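Local coordinates for putative oxidoreductase (Magnetospirillum magnetotacticum, PDB 3C1A), which is a putative oxidoreductase that probably binds a nicotinamide dinucleotide in its Rossmann-fold domain, its substrate being unknown, at residues A[120-125]-A[288-293]; A[88-93]-A[114-119]. One frame throughout, in Å; residues are numbered along the deposited sequence.

Contact 1. Residues A[120-125]-A[288-293]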
# COMPACT_ATOMS: atom_id res chain seq x y z
N GLY A 120 -2.48 8.69 -21.09
CA GLY A 120 -3.22 9.47 -20.08
C GLY A 120 -4.11 8.73 -19.09
O GLY A 120 -4.84 9.38 -18.34
N VAL A 121 -4.05 7.40 -19.05
CA VAL A 121 -4.93 6.59 -18.19
C VAL A 121 -4.56 6.74 -16.70
O VAL A 121 -3.40 6.74 -16.33
CB VAL A 121 -4.96 5.07 -18.62
CG1 VAL A 121 -5.50 4.19 -17.59
CG2 VAL A 121 -5.66 4.86 -20.00
N MSE A 122 -5.57 6.89 -15.85
CA MSE A 122 -5.34 7.05 -14.42
C MSE A 122 -4.93 5.69 -13.79
O MSE A 122 -5.62 4.70 -13.98
CB MSE A 122 -6.60 7.61 -13.77
CG MSE A 122 -6.36 8.02 -12.40
SE MSE A 122 -8.10 8.48 -11.64
CE MSE A 122 -8.81 6.80 -11.10
N VAL A 123 -3.77 5.64 -13.12
CA VAL A 123 -3.29 4.44 -12.41
C VAL A 123 -2.93 4.82 -10.99
O VAL A 123 -2.08 5.69 -10.77
CB VAL A 123 -2.06 3.77 -13.15
CG1 VAL A 123 -1.52 2.50 -12.37
CG2 VAL A 123 -2.49 3.43 -14.57
N TRP A 124 -3.63 4.22 -10.03
CA TRP A 124 -3.33 4.41 -8.63
C TRP A 124 -2.74 3.12 -8.12
O TRP A 124 -3.11 2.04 -8.58
CB TRP A 124 -4.61 4.71 -7.84
CG TRP A 124 -5.22 6.07 -8.05
CD1 TRP A 124 -4.97 6.95 -9.05
CD2 TRP A 124 -6.21 6.69 -7.22
NE1 TRP A 124 -5.75 8.09 -8.91
CE2 TRP A 124 -6.50 7.97 -7.78
CE3 TRP A 124 -6.86 6.32 -6.05
CZ2 TRP A 124 -7.42 8.85 -7.22
CZ3 TRP A 124 -7.79 7.20 -5.50
CH2 TRP A 124 -8.05 8.44 -6.08
N VAL A 125 -1.81 3.23 -7.16
CA VAL A 125 -1.33 2.05 -6.47
C VAL A 125 -1.95 2.00 -5.05
O VAL A 125 -2.00 3.00 -4.33
CB VAL A 125 0.16 2.00 -6.40
CG1 VAL A 125 0.62 0.77 -5.60
CG2 VAL A 125 0.74 2.00 -7.84
N ALA A 288 -12.91 5.07 -7.07
CA ALA A 288 -14.12 5.01 -7.91
C ALA A 288 -14.59 6.42 -8.23
O ALA A 288 -15.01 6.71 -9.36
CB ALA A 288 -15.22 4.18 -7.27
N GLY A 289 -14.43 7.32 -7.26
CA GLY A 289 -14.80 8.72 -7.42
C GLY A 289 -13.97 9.54 -8.38
O GLY A 289 -14.42 10.57 -8.87
N ALA A 290 -12.76 9.08 -8.67
CA ALA A 290 -11.89 9.78 -9.57
C ALA A 290 -11.96 9.24 -11.01
O ALA A 290 -11.40 9.84 -11.93
CB ALA A 290 -10.51 9.77 -9.01
N VAL A 291 -12.67 8.13 -11.24
CA VAL A 291 -12.56 7.43 -12.51
C VAL A 291 -13.02 8.36 -13.65
O VAL A 291 -12.35 8.48 -14.66
CB VAL A 291 -13.35 6.05 -12.49
CG1 VAL A 291 -13.62 5.54 -13.91
CG2 VAL A 291 -12.57 4.98 -11.68
N ARG A 292 -14.16 9.00 -13.45
CA ARG A 292 -14.78 9.86 -14.46
C ARG A 292 -14.27 11.30 -14.41
O ARG A 292 -14.63 12.10 -15.27
CB ARG A 292 -16.29 9.86 -14.29
CG ARG A 292 -16.91 8.49 -14.37
CD ARG A 292 -18.37 8.54 -14.12
NE ARG A 292 -18.94 7.22 -14.32
CZ ARG A 292 -20.12 6.81 -13.89
NH1 ARG A 292 -20.93 7.62 -13.22
NH2 ARG A 292 -20.51 5.58 -14.16
N GLN A 293 -13.45 11.62 -13.43
CA GLN A 293 -12.81 12.93 -13.33
C GLN A 293 -11.42 12.71 -12.77
O GLN A 293 -11.17 12.93 -11.57
CB GLN A 293 -13.62 13.85 -12.43
CG GLN A 293 -13.06 15.27 -12.43
CD GLN A 293 -13.98 16.27 -11.74
OE1 GLN A 293 -13.63 16.82 -10.69
NE2 GLN A 293 -15.15 16.51 -12.33

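Contact 2. Residues A[88-93]-A[114-119]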
# COMPACT_ATOMS: atom_id res chain seq x y z
N ALA A 88 -2.30 -4.08 -20.17
CA ALA A 88 -3.49 -4.45 -20.96
C ALA A 88 -4.65 -3.56 -20.64
O ALA A 88 -5.37 -3.13 -21.52
CB ALA A 88 -3.88 -5.88 -20.71
N ALA A 89 -4.85 -3.29 -19.35
CA ALA A 89 -5.90 -2.38 -18.93
C ALA A 89 -5.71 -0.96 -19.47
O ALA A 89 -6.66 -0.37 -19.99
CB ALA A 89 -6.01 -2.37 -17.37
N ILE A 90 -4.49 -0.43 -19.37
CA ILE A 90 -4.14 0.90 -19.90
C ILE A 90 -4.40 0.97 -21.39
O ILE A 90 -4.98 1.95 -21.87
CB ILE A 90 -2.64 1.25 -19.62
CG1 ILE A 90 -2.40 1.46 -18.11
CG2 ILE A 90 -2.24 2.51 -20.36
CD1 ILE A 90 -0.91 1.47 -17.69
N ALA A 91 -3.89 -0.02 -22.13
CA ALA A 91 -4.09 -0.15 -23.57
C ALA A 91 -5.58 -0.10 -23.95
O ALA A 91 -5.95 0.40 -25.02
CB ALA A 91 -3.45 -1.44 -24.08
N SER A 92 -6.42 -0.63 -23.07
CA SER A 92 -7.88 -0.60 -23.24
C SER A 92 -8.57 0.67 -22.78
O SER A 92 -9.79 0.76 -22.90
CB SER A 92 -8.51 -1.79 -22.51
OG SER A 92 -8.38 -2.96 -23.29
N GLY A 93 -7.84 1.64 -22.23
CA GLY A 93 -8.45 2.85 -21.73
C GLY A 93 -9.15 2.75 -20.38
O GLY A 93 -9.87 3.66 -20.01
N ALA A 114 5.36 4.59 -18.39
CA ALA A 114 5.40 5.06 -19.77
C ALA A 114 4.06 4.92 -20.49
O ALA A 114 3.67 5.82 -21.23
CB ALA A 114 6.50 4.32 -20.53
N ALA A 115 3.36 3.80 -20.29
CA ALA A 115 2.06 3.57 -20.91
C ALA A 115 0.96 4.51 -20.36
O ALA A 115 0.16 5.05 -21.13
CB ALA A 115 1.66 2.09 -20.76
N ALA A 116 0.95 4.70 -19.05
CA ALA A 116 0.09 5.68 -18.38
C ALA A 116 0.32 7.10 -18.95
O ALA A 116 -0.62 7.79 -19.26
CB ALA A 116 0.38 5.65 -16.86
N LYS A 117 1.59 7.50 -19.08
CA LYS A 117 1.96 8.77 -19.69
C LYS A 117 1.45 8.87 -21.16
O LYS A 117 0.79 9.88 -21.52
CB LYS A 117 3.48 8.90 -19.68
CG LYS A 117 4.02 10.20 -20.21
CD LYS A 117 5.55 10.20 -20.15
CE LYS A 117 6.14 11.50 -20.68
NZ LYS A 117 5.54 12.65 -19.95
N ALA A 118 1.77 7.85 -21.97
CA ALA A 118 1.44 7.88 -23.41
C ALA A 118 -0.06 7.88 -23.65
O ALA A 118 -0.53 8.49 -24.59
CB ALA A 118 2.11 6.73 -24.13
N THR A 119 -0.81 7.24 -22.77
CA THR A 119 -2.26 7.09 -22.94
C THR A 119 -3.09 8.05 -22.09
O THR A 119 -4.28 8.14 -22.29
CB THR A 119 -2.74 5.65 -22.56
OG1 THR A 119 -2.38 5.40 -21.20
CG2 THR A 119 -2.12 4.57 -23.46

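Contact 1. Residues A[120-125]-A[288-293]
The indole of W124 meets this contact in two ways: A290 CB comes in obliquely, 3.7 Å from W124 CZ2, while one face of the ring carries the terminal methyl of M122, a selenomethionine, whose CE sits 4.0 Å above the ring plane, displaced toward the rim. The same A290 methyl also lies 3.8 Å from M122 SE, so that one small side chain touches both the selenium and the aromatic ring. M122 gets there by running nearly straight through its first two torsions, CG anti to the backbone N (chi1 -170°), and then bending at the selenium (chi3 83°). The bend swings CE back over the indole and brings it within 4.2 Å of V291 CG2. Between the two segments the contact is one of van der Waals packing, without a hydrogen bond. M122 SE also rests 3.6 Å from A290 O, a carbonyl that accepts from Q293 N (3.1 Å) in the following turn. The example illustrates how a Rossmann sheet can be covered at an outermost strand, 123-126: helix 279-290, which follows the mixed sheet in sequence, returns to pack its last part and the turn after it over the face away from helices 82-91 and 106-119. F287 and L286 of that helix extend the apolar surface over M122 and W124 respectively. The polar corner of the indole is satisfied just past the second segment, where W124 NE1 donates to E295 O, a bond that would hold the ring against turning. Farther out, R292 forms a salt bridge with E71.

Contact 2. Residues A[88-93]-A[114-119]
Helices 82-91 and 106-119 come nearest at I90 and A116, whose CA atoms are 6.6 Å apart, a close approach consistent with the small alanines of the second helix. I90 spans the interface with both of its branches. I90 CG2, anti to the backbone N, faces the last turn of helix 106-119, lying 3.9 Å from A115 CB and 3.7 Å from T119 CG2. On the other branch, I90 CD1 reaches the same turn, 4.0 Å from A116 N and beside A115 CB. I90 and T119 cross at about a right angle, and the fit is tight: I90 CG2 is only 3.0 Å from T119 OG1. The T119 OG1 hydroxyl points into its own helix, placed between the backbone N and the carbonyl carbon (chi1 59°), and donates to A115 O at 2.6 Å. The hydroxyl oxygen lies 30° out of the carbonyl plane of A115, and T119 N reaches A115 O from the opposite face, so two donors of one residue grip a single carbonyl. The two helices belong to consecutive beta-alpha-beta crossovers of the Rossmann fold, leading into the adjacent parallel strands 95-99 and 123-126, and they pack as neighbours against the sheet. With an alanine in place of I90, the contacts of CG2 to T119 and A115 and of CD1 to A116 are gone, which would probably open a gap between the helices and leave the T119 methyl less firmly packed. Just beyond I90, G93 takes a positive phi (77°) and closes helix 82-91 in a Schellman motif, with G93 N bonded to I90 O at 2.9 Å. T119 OG1 in turn receives a weak hydrogen bond from V121 N, past the end of its own helix.

Helix 106-119 and strand 123-126 follow each other in the chain, so the turn between them joins contact 2 to contact 1, whose centres lie 12 Å apart. Segment 120-125 meets contact 2 through V121 and V123: V121 CG2 packs 3.5 Å from I90 O and V123 CG2 approaches I90 CD1. Both contacts are held by packing, without hydrogen bonds between their segments, but differ in setting. Contact 1 is buried, fills its space with an indole, a selenomethionine and an alanine, and joins the edge of the Rossmann sheet to a helix late in sequence. Contact 2 is partly buried, pairs two helices within the Rossmann domain through one isoleucine and small residues, and reaches the surface at T119.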